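Putative glycoside hydrolase (PDB 3GYC) probably cleaves glycosidic bonds of an unidentified carbohydrate, using a cellulase-like TIM-barrel fold. Local coordinates at residues E244-K247 with G252-R255; W77-W82 with D259-V264; N297-V302 with N383-K388. All blocks are in the same frame, centred on the assembly; numbering follows the deposited sequence.

How the contacts relate
Following the chain from its N terminus, the loop 77-82, between strands 71-73 and 88-90, pairs 177 residues later with the start of helix 259-273; contact 2 thus closes a long loop. Contact 1 is nested inside it and closes a short one of four residues, joining helix 240-249 to the connection leading into helix 259-273. The two touch: the carbonyl of Arg-255 meets the amide of Asn-78, and the carboxylate of Asp-260 meets the amide of Gly-252. Contact 3 follows in series on the opposite side of the chain's centre, about 34 Å from contact 1 centre to centre. It closes a loop of 80 residues that holds strand 340-343, and fastens the C-terminal helix 384-390 to the lead-in of barrel strand 301-303.

Contact 1 (E244-K247 with G252-R255); sequences EFYK and GYNR
Two tyrosine rings make this contact, the edge of Tyr-246 turned toward the face of Tyr-253 in an offset edge-to-face (T-shaped) pair. Their planes stand at 83° and their centroids lie 5.3 Å apart. At the Tyr-246 edge, near the ring plane, sits the hydroxyl of its partner: Tyr-253 OH is 3.3 Å from Tyr-246 CD2 and 3.4 Å from Tyr-246 CE2. Tyr-246 CE2 also approaches Tyr-253 CZ at 3.7 Å, which places the offset at the phenol end of the Tyr-253 ring rather than over its middle. On helix 240-249, the first torsion of Tyr-246 (chi1 -80°) carries the ring toward the loop, and the turn about chi2 brings its CD2-CE2 edge to Tyr-253. No hydrogen bond links the pair; each hydroxyl is held elsewhere, Tyr-246 OH by the amide of Val-310 and Tyr-253 OH by Gln-239, and these outside bonds help to fix where the two rings meet. A leucine in place of Tyr-253 would probably leave the CD2-CE2 edge of Tyr-246 without the phenol end it packs on, and Gln-239 NE2 without its hydroxyl partner. Tyr-251 also meets the Tyr-246 ring, with planes at about 45°. The arrangement is a local aromatic cluster in the loop joining two consecutive helices, here folding the link between 240-249 and 259-273 back against the first of them, at the periphery of a TIM-barrel fold.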
ATOM      1  N   GLU A 244     -20.855  -4.621  -2.730  1.00 14.33           N
ATOM      2  CA  GLU A 244     -22.247  -4.222  -2.543  1.00 13.78           C
ATOM      3  C   GLU A 244     -22.420  -2.718  -2.404  1.00 11.72           C
ATOM      4  O   GLU A 244     -23.260  -2.130  -3.065  1.00 12.84           O
ATOM      5  CB  GLU A 244     -22.872  -4.926  -1.323  1.00 13.76           C
ATOM      6  CG  GLU A 244     -24.357  -4.614  -1.099  1.00 15.38           C
ATOM      7  CD  GLU A 244     -24.873  -5.164   0.214  1.00 17.20           C
ATOM      8  OE1 GLU A 244     -24.188  -6.029   0.818  1.00 17.76           O
ATOM      9  OE2 GLU A 244     -25.939  -4.704   0.659  1.00 17.83           O
ATOM     10  N   PHE A 245     -21.642  -2.107  -1.532  1.00 10.91           N
ATOM     11  CA  PHE A 245     -21.729  -0.673  -1.330  1.00 11.73           C
ATOM     12  C   PHE A 245     -21.632   0.129  -2.657  1.00 11.07           C
ATOM     13  O   PHE A 245     -22.471   0.977  -2.967  1.00 11.69           O
ATOM     14  CB  PHE A 245     -20.616  -0.209  -0.386  1.00 10.20           C
ATOM     15  CG  PHE A 245     -20.721   1.228  -0.018  1.00 11.23           C
ATOM     16  CD1 PHE A 245     -21.635   1.646   0.926  1.00 11.92           C
ATOM     17  CD2 PHE A 245     -19.911   2.175  -0.626  1.00 12.17           C
ATOM     18  CE1 PHE A 245     -21.752   2.981   1.265  1.00 12.85           C
ATOM     19  CE2 PHE A 245     -20.034   3.508  -0.302  1.00 12.72           C
ATOM     20  CZ  PHE A 245     -20.941   3.915   0.660  1.00 13.43           C
ATOM     21  N   TYR A 246     -20.601  -0.166  -3.432  1.00 11.65           N
ATOM     22  CA  TYR A 246     -20.378   0.559  -4.670  1.00 12.28           C
ATOM     23  C   TYR A 246     -21.450   0.244  -5.725  1.00 11.97           C
ATOM     24  O   TYR A 246     -21.796   1.139  -6.518  1.00 12.80           O
ATOM     25  CB  TYR A 246     -18.957   0.350  -5.214  1.00 11.45           C
ATOM     26  CG  TYR A 246     -17.883   1.184  -4.572  1.00 12.19           C
ATOM     27  CD1 TYR A 246     -18.147   2.458  -4.112  1.00 13.34           C
ATOM     28  CD2 TYR A 246     -16.574   0.765  -4.555  1.00 12.69           C
ATOM     29  CE1 TYR A 246     -17.165   3.260  -3.582  1.00 12.54           C
ATOM     30  CE2 TYR A 246     -15.574   1.579  -4.042  1.00 13.47           C
ATOM     31  CZ  TYR A 246     -15.897   2.833  -3.560  1.00 13.75           C
ATOM     32  OH  TYR A 246     -14.970   3.674  -3.035  1.00 15.79           O
ATOM     33  N   LYS A 247     -21.981  -0.978  -5.726  1.00 13.05           N
ATOM     34  CA  LYS A 247     -23.068  -1.338  -6.661  1.00 14.32           C
ATOM     35  C   LYS A 247     -24.285  -0.497  -6.319  1.00 13.95           C
ATOM     36  O   LYS A 247     -24.965   0.001  -7.205  1.00 15.53           O
ATOM     37  CB  LYS A 247     -23.411  -2.829  -6.646  1.00 16.50           C
ATOM     38  CG  LYS A 247     -22.355  -3.735  -7.319  1.00 18.03           C
ATOM     39  CD  LYS A 247     -22.699  -5.198  -7.110  1.00 19.24           C
ATOM     40  CE  LYS A 247     -21.676  -6.141  -7.710  1.00 19.79           C
ATOM     41  NZ  LYS A 247     -21.859  -7.535  -7.164  1.00 20.79           N
ATOM     42  N   GLY A 252     -17.863   3.039 -10.223  1.00 15.75           N
ATOM     43  CA  GLY A 252     -17.154   2.038 -11.016  1.00 14.31           C
ATOM     44  C   GLY A 252     -15.688   2.318 -11.261  1.00 14.26           C
ATOM     45  O   GLY A 252     -15.139   1.868 -12.251  1.00 13.09           O
ATOM     46  N   TYR A 253     -15.057   3.080 -10.372  1.00 13.29           N
ATOM     47  CA  TYR A 253     -13.644   3.390 -10.429  1.00 13.71           C
ATOM     48  C   TYR A 253     -13.206   4.062 -11.748  1.00 12.62           C
ATOM     49  O   TYR A 253     -12.049   3.941 -12.138  1.00 12.62           O
ATOM     50  CB  TYR A 253     -12.787   2.145 -10.175  1.00 12.94           C
ATOM     51  CG  TYR A 253     -13.110   1.348  -8.929  1.00 14.13           C
ATOM     52  CD1 TYR A 253     -14.071   0.359  -8.958  1.00 15.60           C
ATOM     53  CD2 TYR A 253     -12.395   1.530  -7.751  1.00 14.92           C
ATOM     54  CE1 TYR A 253     -14.336  -0.414  -7.845  1.00 16.12           C
ATOM     55  CE2 TYR A 253     -12.654   0.770  -6.627  1.00 15.43           C
ATOM     56  CZ  TYR A 253     -13.641  -0.191  -6.674  1.00 15.75           C
ATOM     57  OH  TYR A 253     -13.930  -0.973  -5.565  1.00 14.48           O
ATOM     58  N   ASN A 254     -14.098   4.803 -12.392  1.00 12.25           N
ATOM     59  CA  ASN A 254     -13.750   5.445 -13.655  1.00 13.87           C
ATOM     60  C   ASN A 254     -12.527   6.371 -13.481  1.00 13.07           C
ATOM     61  O   ASN A 254     -12.453   7.174 -12.549  1.00 13.26           O
ATOM     62  CB  ASN A 254     -14.935   6.177 -14.263  1.00 15.24           C
ATOM     63  CG  ASN A 254     -14.734   6.434 -15.733  1.00 16.15           C
ATOM     64  OD1 ASN A 254     -13.913   7.273 -16.134  1.00 18.35           O
ATOM     65  ND2 ASN A 254     -15.438   5.681 -16.548  1.00 16.00           N
ATOM     66  N   ARG A 255     -11.537   6.196 -14.340  1.00 12.67           N
ATOM     67  CA  ARG A 255     -10.279   6.941 -14.229  1.00 13.71           C
ATOM     68  C   ARG A 255     -10.244   8.314 -14.886  1.00 11.99           C
ATOM     69  O   ARG A 255      -9.437   9.165 -14.477  1.00 10.60           O
ATOM     70  CB  ARG A 255      -9.132   6.091 -14.789  1.00 16.29           C
ATOM     71  CG  ARG A 255      -8.992   4.806 -14.025  1.00 18.55           C
ATOM     72  CD  ARG A 255      -7.724   4.061 -14.306  1.00 20.76           C
ATOM     73  NE  ARG A 255      -7.532   3.028 -13.288  1.00 23.85           N
ATOM     74  CZ  ARG A 255      -6.518   2.159 -13.264  1.00 27.12           C
ATOM     75  NH1 ARG A 255      -5.590   2.182 -14.211  1.00 28.55           N
ATOM     76  NH2 ARG A 255      -6.435   1.253 -12.288  1.00 29.19           N
TER

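Contact 2 (W77-W82 with D259-V264); sequences WNQQDW and DDYKNV. With EDO (1,2-ethanediol), chain D.
Gln-79 meets Tyr-261 first through its backbone, its carbonyl O lying 3.3 Å from Tyr-261 CE2. Its side chain, bent at chi2 (-66°), runs past the ring in the opposite direction, and its amide is used at both ends. NE2 donates to Asn-78 OD1 at 3.0 Å from above the plane of the Asn-78 side-chain carbonyl, while OE1 accepts a hydrogen bond from a water, which itself accepts from Tyr-261 N. Lys-313 bonds to the carbonyl of Gln-79 and makes a cation-pi contact with Tyr-261. Gln-80 supplies the direct bond: Tyr-261 OH donates to Gln-80 OE1 at 2.8 Å, in the carbonyl plane and on a lone pair, with a C=O...donor angle of 131°. That oxygen lies at the edge of the phenol ring, and amide and ring planes are 39° apart. Gln-80 CB lies over one face of the Trp-77 indole, toward its rim. Asp-81 turns elsewhere, its OD1 accepting from a 1,2-ethanediol probably from the crystallisation liquor. Trp-82 O receives Trp-77 NE1 at 3.0 Å, closing the loop on itself. A buried phenol is thus satisfied by an in-plane acceptor that probably fixes the direction of its O-H, while the water satisfies a backbone N-H in the first turn of helix 259-273.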
ATOM      1  N   TRP A  77      -4.852   8.409 -14.139  1.00 13.74           N
ATOM      2  CA  TRP A  77      -6.231   8.933 -14.019  1.00 14.24           C
ATOM      3  C   TRP A  77      -6.205  10.442 -13.874  1.00 14.14           C
ATOM      4  O   TRP A  77      -5.165  11.041 -13.592  1.00 13.74           O
ATOM      5  CB  TRP A  77      -6.898   8.391 -12.736  1.00 14.56           C
ATOM      6  CG  TRP A  77      -5.975   8.345 -11.554  1.00 14.64           C
ATOM      7  CD1 TRP A  77      -5.294   9.379 -10.979  1.00 13.70           C
ATOM      8  CD2 TRP A  77      -5.638   7.178 -10.793  1.00 15.25           C
ATOM      9  NE1 TRP A  77      -4.547   8.923  -9.920  1.00 13.92           N
ATOM     10  CE2 TRP A  77      -4.712   7.573  -9.803  1.00 14.50           C
ATOM     11  CE3 TRP A  77      -5.997   5.839 -10.879  1.00 15.60           C
ATOM     12  CZ2 TRP A  77      -4.162   6.663  -8.879  1.00 15.89           C
ATOM     13  CZ3 TRP A  77      -5.456   4.948  -9.968  1.00 16.22           C
ATOM     14  CH2 TRP A  77      -4.550   5.363  -8.981  1.00 15.03           C
ATOM     15  N   ASN A  78      -7.348  11.062 -14.064  1.00 12.70           N
ATOM     16  CA  ASN A  78      -7.466  12.460 -13.749  1.00 12.35           C
ATOM     17  C   ASN A  78      -8.565  12.657 -12.689  1.00 14.14           C
ATOM     18  O   ASN A  78      -8.838  13.765 -12.268  1.00 14.48           O
ATOM     19  CB  ASN A  78      -7.656  13.313 -15.009  1.00 13.61           C
ATOM     20  CG  ASN A  78      -8.970  13.066 -15.713  1.00 13.78           C
ATOM     21  OD1 ASN A  78      -9.918  12.518 -15.166  1.00 13.10           O
ATOM     22  ND2 ASN A  78      -9.039  13.525 -16.937  1.00 16.01           N
ATOM     23  N   GLN A  79      -9.183  11.567 -12.258  1.00 12.07           N
ATOM     24  CA  GLN A  79     -10.267  11.648 -11.275  1.00 12.80           C
ATOM     25  C   GLN A  79      -9.822  11.511  -9.820  1.00 11.85           C
ATOM     26  O   GLN A  79     -10.582  11.856  -8.918  1.00 12.02           O
ATOM     27  CB  GLN A  79     -11.291  10.559 -11.603  1.00 11.97           C
ATOM     28  CG  GLN A  79     -11.933  10.822 -12.895  1.00 12.07           C
ATOM     29  CD  GLN A  79     -12.761  12.074 -12.817  1.00 13.54           C
ATOM     30  OE1 GLN A  79     -13.626  12.180 -11.953  1.00 12.95           O
ATOM     31  NE2 GLN A  79     -12.555  12.986 -13.743  1.00 11.23           N
ATOM     32  N   GLN A  80      -8.601  11.031  -9.587  1.00 12.59           N
ATOM     33  CA  GLN A  80      -8.095  10.862  -8.199  1.00 12.38           C
ATOM     34  C   GLN A  80      -6.961  11.803  -7.871  1.00 14.68           C
ATOM     35  O   GLN A  80      -6.279  12.302  -8.786  1.00 15.55           O
ATOM     36  CB  GLN A  80      -7.630   9.428  -7.964  1.00 13.31           C
ATOM     37  CG  GLN A  80      -8.565   8.382  -8.406  1.00 13.39           C
ATOM     38  CD  GLN A  80      -9.941   8.482  -7.750  1.00 12.84           C
ATOM     39  OE1 GLN A  80     -10.065   8.985  -6.648  1.00 13.57           O
ATOM     40  NE2 GLN A  80     -10.968   8.024  -8.450  1.00 13.12           N
ATOM     41  N   ASP A  81      -6.689  11.980  -6.569  1.00 14.18           N
ATOM     42  CA  ASP A  81      -5.609  12.886  -6.115  1.00 14.11           C
ATOM     43  C   ASP A  81      -4.286  12.204  -5.660  1.00 12.95           C
ATOM     44  O   ASP A  81      -3.458  12.821  -4.986  1.00 11.82           O
ATOM     45  CB  ASP A  81      -6.140  13.870  -5.018  1.00 14.89           C
ATOM     46  CG  ASP A  81      -7.055  14.990  -5.606  1.00 16.51           C
ATOM     47  OD1 ASP A  81      -7.030  15.222  -6.861  1.00 17.29           O
ATOM     48  OD2 ASP A  81      -7.797  15.622  -4.803  1.00 19.35           O
ATOM     49  N   TRP A  82      -4.110  10.931  -6.000  1.00 13.23           N
ATOM     50  CA  TRP A  82      -2.842  10.269  -5.801  1.00 13.88           C
ATOM     51  C   TRP A  82      -2.067  10.546  -7.081  1.00 12.27           C
ATOM     52  O   TRP A  82      -2.596  10.428  -8.188  1.00 12.77           O
ATOM     53  CB  TRP A  82      -2.959   8.781  -5.618  1.00 14.41           C
ATOM     54  CG  TRP A  82      -3.698   8.407  -4.428  1.00 14.72           C
ATOM     55  CD1 TRP A  82      -3.299   8.547  -3.129  1.00 14.75           C
ATOM     56  CD2 TRP A  82      -5.007   7.836  -4.398  1.00 12.48           C
ATOM     57  NE1 TRP A  82      -4.290   8.085  -2.288  1.00 13.58           N
ATOM     58  CE2 TRP A  82      -5.344   7.648  -3.045  1.00 12.77           C
ATOM     59  CE3 TRP A  82      -5.927   7.445  -5.387  1.00 12.66           C
ATOM     60  CZ2 TRP A  82      -6.539   7.060  -2.651  1.00 14.07           C
ATOM     61  CZ3 TRP A  82      -7.128   6.876  -4.983  1.00 13.27           C
ATOM     62  CH2 TRP A  82      -7.420   6.691  -3.633  1.00 13.96           C
ATOM     63  N   ASP A 259     -18.550  11.196 -13.933  1.00 14.33           N
ATOM     64  CA  ASP A 259     -19.865  10.635 -13.594  1.00 16.00           C
ATOM     65  C   ASP A 259     -19.907   9.727 -12.371  1.00 14.62           C
ATOM     66  O   ASP A 259     -20.796   9.861 -11.572  1.00 15.38           O
ATOM     67  CB  ASP A 259     -20.418   9.952 -14.825  1.00 19.06           C
ATOM     68  CG  ASP A 259     -20.409  10.887 -16.030  1.00 23.15           C
ATOM     69  OD1 ASP A 259     -21.530  11.286 -16.445  1.00 27.81           O
ATOM     70  OD2 ASP A 259     -19.295  11.312 -16.503  1.00 24.44           O
ATOM     71  N   ASP A 260     -18.931   8.837 -12.217  1.00 15.71           N
ATOM     72  CA  ASP A 260     -18.810   7.958 -11.024  1.00 15.66           C
ATOM     73  C   ASP A 260     -18.744   8.777  -9.736  1.00 15.04           C
ATOM     74  O   ASP A 260     -19.497   8.497  -8.790  1.00 13.31           O
ATOM     75  CB  ASP A 260     -17.582   7.012 -11.127  1.00 17.08           C
ATOM     76  CG  ASP A 260     -17.807   5.858 -12.128  1.00 18.94           C
ATOM     77  OD1 ASP A 260     -18.833   5.878 -12.808  1.00 22.77           O
ATOM     78  OD2 ASP A 260     -16.993   4.916 -12.224  1.00 20.31           O
ATOM     79  N   TYR A 261     -17.903   9.811  -9.707  1.00 11.10           N
ATOM     80  CA  TYR A 261     -17.848  10.649  -8.509  1.00 11.93           C
ATOM     81  C   TYR A 261     -19.146  11.389  -8.236  1.00 11.07           C
ATOM     82  O   TYR A 261     -19.489  11.674  -7.063  1.00 10.61           O
ATOM     83  CB  TYR A 261     -16.692  11.639  -8.521  1.00 12.97           C
ATOM     84  CG  TYR A 261     -15.500  11.185  -7.697  1.00 12.21           C
ATOM     85  CD1 TYR A 261     -15.601  11.090  -6.322  1.00 12.17           C
ATOM     86  CD2 TYR A 261     -14.295  10.866  -8.277  1.00 12.02           C
ATOM     87  CE1 TYR A 261     -14.576  10.664  -5.560  1.00 13.08           C
ATOM     88  CE2 TYR A 261     -13.220  10.445  -7.496  1.00 12.07           C
ATOM     89  CZ  TYR A 261     -13.355  10.383  -6.139  1.00 12.88           C
ATOM     90  OH  TYR A 261     -12.337   9.974  -5.323  1.00 10.56           O
ATOM     91  N   LYS A 262     -19.854  11.738  -9.298  1.00  9.39           N
ATOM     92  CA  LYS A 262     -21.143  12.381  -9.119  1.00 10.85           C
ATOM     93  C   LYS A 262     -22.109  11.432  -8.370  1.00 10.90           C
ATOM     94  O   LYS A 262     -22.929  11.886  -7.595  1.00 10.17           O
ATOM     95  CB  LYS A 262     -21.737  12.838 -10.454  1.00  9.78           C
ATOM     96  CG  LYS A 262     -21.065  14.095 -11.013  1.00  9.20           C
ATOM     97  CD  LYS A 262     -21.611  14.415 -12.423  1.00 10.59           C
ATOM     98  CE  LYS A 262     -21.004  15.643 -13.026  1.00 10.67           C
ATOM     99  NZ  LYS A 262     -21.383  16.904 -12.328  1.00 11.62           N
ATOM    100  N   ASN A 263     -22.004  10.137  -8.617  1.00 11.14           N
ATOM    101  CA  ASN A 263     -22.827   9.151  -7.891  1.00 12.35           C
ATOM    102  C   ASN A 263     -22.357   9.041  -6.434  1.00 11.84           C
ATOM    103  O   ASN A 263     -23.157   8.813  -5.566  1.00 12.19           O
ATOM    104  CB  ASN A 263     -22.748   7.788  -8.558  1.00 11.74           C
ATOM    105  CG  ASN A 263     -23.506   7.739  -9.835  1.00 11.78           C
ATOM    106  OD1 ASN A 263     -24.320   8.593 -10.088  1.00 12.23           O
ATOM    107  ND2 ASN A 263     -23.246   6.752 -10.648  1.00 11.33           N
ATOM    108  N   VAL A 264     -21.062   9.195  -6.181  1.00 10.99           N
ATOM    109  CA  VAL A 264     -20.549   9.143  -4.795  1.00 11.21           C
ATOM    110  C   VAL A 264     -21.165  10.321  -4.009  1.00 12.04           C
ATOM    111  O   VAL A 264     -21.686  10.145  -2.883  1.00 10.93           O
ATOM    112  CB  VAL A 264     -18.996   9.140  -4.734  1.00 12.12           C
ATOM    113  CG1 VAL A 264     -18.490   9.208  -3.276  1.00 12.22           C
ATOM    114  CG2 VAL A 264     -18.455   7.894  -5.410  1.00 11.54           C
TER
HETATM  115  C1  EDO D   3      -4.884  18.664  -8.727  1.00 32.76           C
HETATM  116  O1  EDO D   3      -4.381  18.723  -7.378  1.00 32.92           O
HETATM  117  C2  EDO D   3      -5.468  17.307  -8.990  1.00 32.54           C
HETATM  118  O2  EDO D   3      -4.679  16.221  -8.469  1.00 30.83           O
HETATM  119  O   HOH W   1     -15.667   9.817 -11.432  1.00 10.17           O

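Contact 3 (N297-V302 with N383-K388); sequences NRRPLV and NEVAAK
A Schellman motif ending helix 276-297 faces the capped N terminus of helix 384-390, beside the entry to strand 301-303 of the TIM barrel. Asn-383 joins the two. Its CG lies anti to the backbone N (chi1 -165°), and from there the amide works in both directions: OD1 caps the helix by accepting from Ala-386 N at 3.0 Å, while ND2 donates to Arg-298 O, also at 3.0 Å, in a nearly straight bond (169°). The carbonyl that receives it belongs to the C-prime residue of the Schellman motif. ND2 is also hydrogen-bonded to Ser-378 O, its principal outside partner. Farther along, Pro-300 CD packs against Ala-386 CB at 4.0 Å, an apolar touch just before the strand begins. The guanidinium of Arg-299 carries Val-385 on one face, CG1 standing 3.7 Å above its plane and offset toward the rim. Backbone oxygens of Leu-228 and Ser-226 accept from Arg-299 NE and NH2, which helps to hold the group flat against the valine. Its NH1 turns back to Arg-298 O at 3.1 Å, and this one oxygen is gripped by two donors, Arg-299 NH1 and Asn-383 ND2, reaching it from opposite faces of its carbonyl plane.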
ATOM      1  N   ASN A 297      -1.350 -19.331   9.487  1.00 13.40           N
ATOM      2  CA  ASN A 297      -0.163 -19.398   8.636  1.00 13.65           C
ATOM      3  C   ASN A 297       1.063 -18.820   9.293  1.00 14.09           C
ATOM      4  O   ASN A 297       2.155 -18.937   8.752  1.00 14.15           O
ATOM      5  CB  ASN A 297      -0.431 -18.705   7.281  1.00 14.29           C
ATOM      6  CG  ASN A 297      -1.440 -19.469   6.424  1.00 14.82           C
ATOM      7  OD1 ASN A 297      -1.719 -20.619   6.695  1.00 15.33           O
ATOM      8  ND2 ASN A 297      -1.953 -18.844   5.374  1.00 17.08           N
ATOM      9  N   ARG A 298       0.870 -18.217  10.467  1.00 14.15           N
ATOM     10  CA  ARG A 298       1.939 -17.614  11.246  0.50 13.42           C
ATOM     11  C   ARG A 298       2.719 -16.559  10.433  1.00 13.62           C
ATOM     12  O   ARG A 298       3.936 -16.597  10.320  1.00 13.91           O
ATOM     13  CB  ARG A 298       2.838 -18.711  11.819  0.50 13.75           C
ATOM     14  CG  ARG A 298       2.048 -19.733  12.633  0.50 13.09           C
ATOM     15  CD  ARG A 298       2.917 -20.838  13.166  0.50 13.50           C
ATOM     16  NE  ARG A 298       3.927 -20.368  14.109  0.50 13.09           N
ATOM     17  CZ  ARG A 298       3.707 -20.164  15.408  0.50 12.57           C
ATOM     18  NH1 ARG A 298       2.492 -20.334  15.912  0.50 11.48           N
ATOM     19  NH2 ARG A 298       4.698 -19.753  16.189  0.50 12.45           N
ATOM     20  N   ARG A 299       1.988 -15.586   9.890  1.00 13.21           N
ATOM     21  CA  ARG A 299       2.584 -14.509   9.114  1.00 13.41           C
ATOM     22  C   ARG A 299       2.109 -13.163   9.611  1.00 13.46           C
ATOM     23  O   ARG A 299       0.933 -13.021   9.970  1.00 14.01           O
ATOM     24  CB  ARG A 299       2.222 -14.678   7.636  1.00 13.32           C
ATOM     25  CG  ARG A 299       2.914 -15.834   6.969  1.00 13.34           C
ATOM     26  CD  ARG A 299       4.410 -15.593   6.899  1.00 14.52           C
ATOM     27  NE  ARG A 299       5.117 -16.644   6.176  1.00 13.46           N
ATOM     28  CZ  ARG A 299       5.484 -17.804   6.701  1.00 14.79           C
ATOM     29  NH1 ARG A 299       5.182 -18.119   7.957  1.00 14.13           N
ATOM     30  NH2 ARG A 299       6.153 -18.663   5.957  1.00 14.75           N
ATOM     31  N   PRO A 300       3.004 -12.161   9.613  1.00 13.93           N
ATOM     32  CA  PRO A 300       2.591 -10.837  10.055  1.00 13.50           C
ATOM     33  C   PRO A 300       1.789 -10.143   8.975  1.00 13.07           C
ATOM     34  O   PRO A 300       1.930 -10.460   7.803  1.00 14.39           O
ATOM     35  CB  PRO A 300       3.895 -10.102  10.326  1.00 15.04           C
ATOM     36  CG  PRO A 300       4.958 -10.875   9.681  1.00 15.72           C
ATOM     37  CD  PRO A 300       4.462 -12.272   9.446  1.00 14.68           C
ATOM     38  N   LEU A 301       0.925  -9.235   9.388  1.00 12.76           N
ATOM     39  CA  LEU A 301       0.103  -8.492   8.469  1.00 13.38           C
ATOM     40  C   LEU A 301       0.433  -7.021   8.439  1.00 12.16           C
ATOM     41  O   LEU A 301       0.781  -6.412   9.460  1.00 10.96           O
ATOM     42  CB  LEU A 301      -1.373  -8.634   8.849  1.00 13.82           C
ATOM     43  CG  LEU A 301      -2.007  -9.985   8.606  1.00 15.69           C
ATOM     44  CD1 LEU A 301      -3.477  -9.970   9.051  1.00 14.35           C
ATOM     45  CD2 LEU A 301      -1.862 -10.365   7.143  1.00 17.02           C
ATOM     46  N   VAL A 302       0.330  -6.450   7.244  1.00 12.87           N
ATOM     47  CA  VAL A 302       0.410  -5.014   7.067  1.00 12.39           C
ATOM     48  C   VAL A 302      -0.782  -4.623   6.179  1.00 12.52           C
ATOM     49  O   VAL A 302      -1.116  -5.336   5.251  1.00 13.65           O
ATOM     50  CB  VAL A 302       1.761  -4.517   6.390  1.00 13.10           C
ATOM     51  CG1 VAL A 302       1.683  -2.994   6.088  1.00 11.88           C
ATOM     52  CG2 VAL A 302       2.985  -4.828   7.260  1.00 10.81           C
ATOM     53  N   ASN A 383       9.164 -18.038  15.603  1.00 17.67           N
ATOM     54  CA  ASN A 383       8.748 -17.662  14.264  1.00 16.40           C
ATOM     55  C   ASN A 383       9.923 -16.894  13.633  1.00 16.85           C
ATOM     56  O   ASN A 383      10.032 -15.682  13.754  1.00 16.56           O
ATOM     57  CB  ASN A 383       7.448 -16.832  14.312  1.00 15.75           C
ATOM     58  CG  ASN A 383       6.769 -16.725  12.958  1.00 14.06           C
ATOM     59  OD1 ASN A 383       7.426 -16.863  11.948  1.00 14.20           O
ATOM     60  ND2 ASN A 383       5.460 -16.475  12.938  1.00 12.02           N
ATOM     61  N   GLU A 384      10.823 -17.640  12.993  1.00 16.87           N
ATOM     62  CA  GLU A 384      11.958 -17.053  12.297  1.00 16.99           C
ATOM     63  C   GLU A 384      11.514 -16.227  11.080  1.00 15.42           C
ATOM     64  O   GLU A 384      12.124 -15.220  10.807  1.00 16.61           O
ATOM     65  CB  GLU A 384      12.986 -18.134  11.884  1.00 17.12           C
ATOM     66  CG  GLU A 384      13.761 -18.738  13.080  1.00 18.58           C
ATOM     67  N   VAL A 385      10.481 -16.641  10.342  1.00 13.62           N
ATOM     68  CA  VAL A 385      10.066 -15.853   9.189  1.00 13.81           C
ATOM     69  C   VAL A 385       9.606 -14.453   9.665  1.00 14.16           C
ATOM     70  O   VAL A 385      10.080 -13.431   9.148  1.00 13.37           O
ATOM     71  CB  VAL A 385       8.987 -16.533   8.295  1.00 12.79           C
ATOM     72  CG1 VAL A 385       8.545 -15.581   7.156  1.00 12.94           C
ATOM     73  CG2 VAL A 385       9.510 -17.875   7.743  1.00 12.99           C
ATOM     74  N   ALA A 386       8.718 -14.424  10.665  1.00 13.76           N
ATOM     75  CA  ALA A 386       8.205 -13.167  11.193  1.00 14.69           C
ATOM     76  C   ALA A 386       9.309 -12.322  11.806  1.00 15.75           C
ATOM     77  O   ALA A 386       9.240 -11.092  11.750  1.00 15.73           O
ATOM     78  CB  ALA A 386       7.091 -13.414  12.221  1.00 13.24           C
ATOM     79  N   ALA A 387      10.311 -12.975  12.407  1.00 15.99           N
ATOM     80  CA  ALA A 387      11.413 -12.255  13.040  1.00 16.49           C
ATOM     81  C   ALA A 387      12.143 -11.374  12.036  1.00 16.97           C
ATOM     82  O   ALA A 387      12.745 -10.400  12.442  1.00 17.92           O
ATOM     83  CB  ALA A 387      12.395 -13.194  13.722  1.00 15.94           C
ATOM     84  N   LYS A 388      12.104 -11.708  10.741  1.00 18.14           N
ATOM     85  CA  LYS A 388      12.781 -10.870   9.732  1.00 18.34           C
ATOM     86  C   LYS A 388      12.204  -9.465   9.719  1.00 16.19           C
ATOM     87  O   LYS A 388      12.950  -8.488   9.614  1.00 15.32           O
ATOM     88  CB  LYS A 388      12.744 -11.483   8.326  1.00 19.64           C
ATOM     89  CG  LYS A 388      13.600 -12.729   8.211  1.00 21.66           C
ATOM     90  CD  LYS A 388      13.769 -13.252   6.764  1.00 22.19           C
ATOM     91  CE  LYS A 388      12.451 -13.688   6.174  1.00 23.06           C
ATOM     92  NZ  LYS A 388      12.608 -14.545   4.902  1.00 21.33           N
TER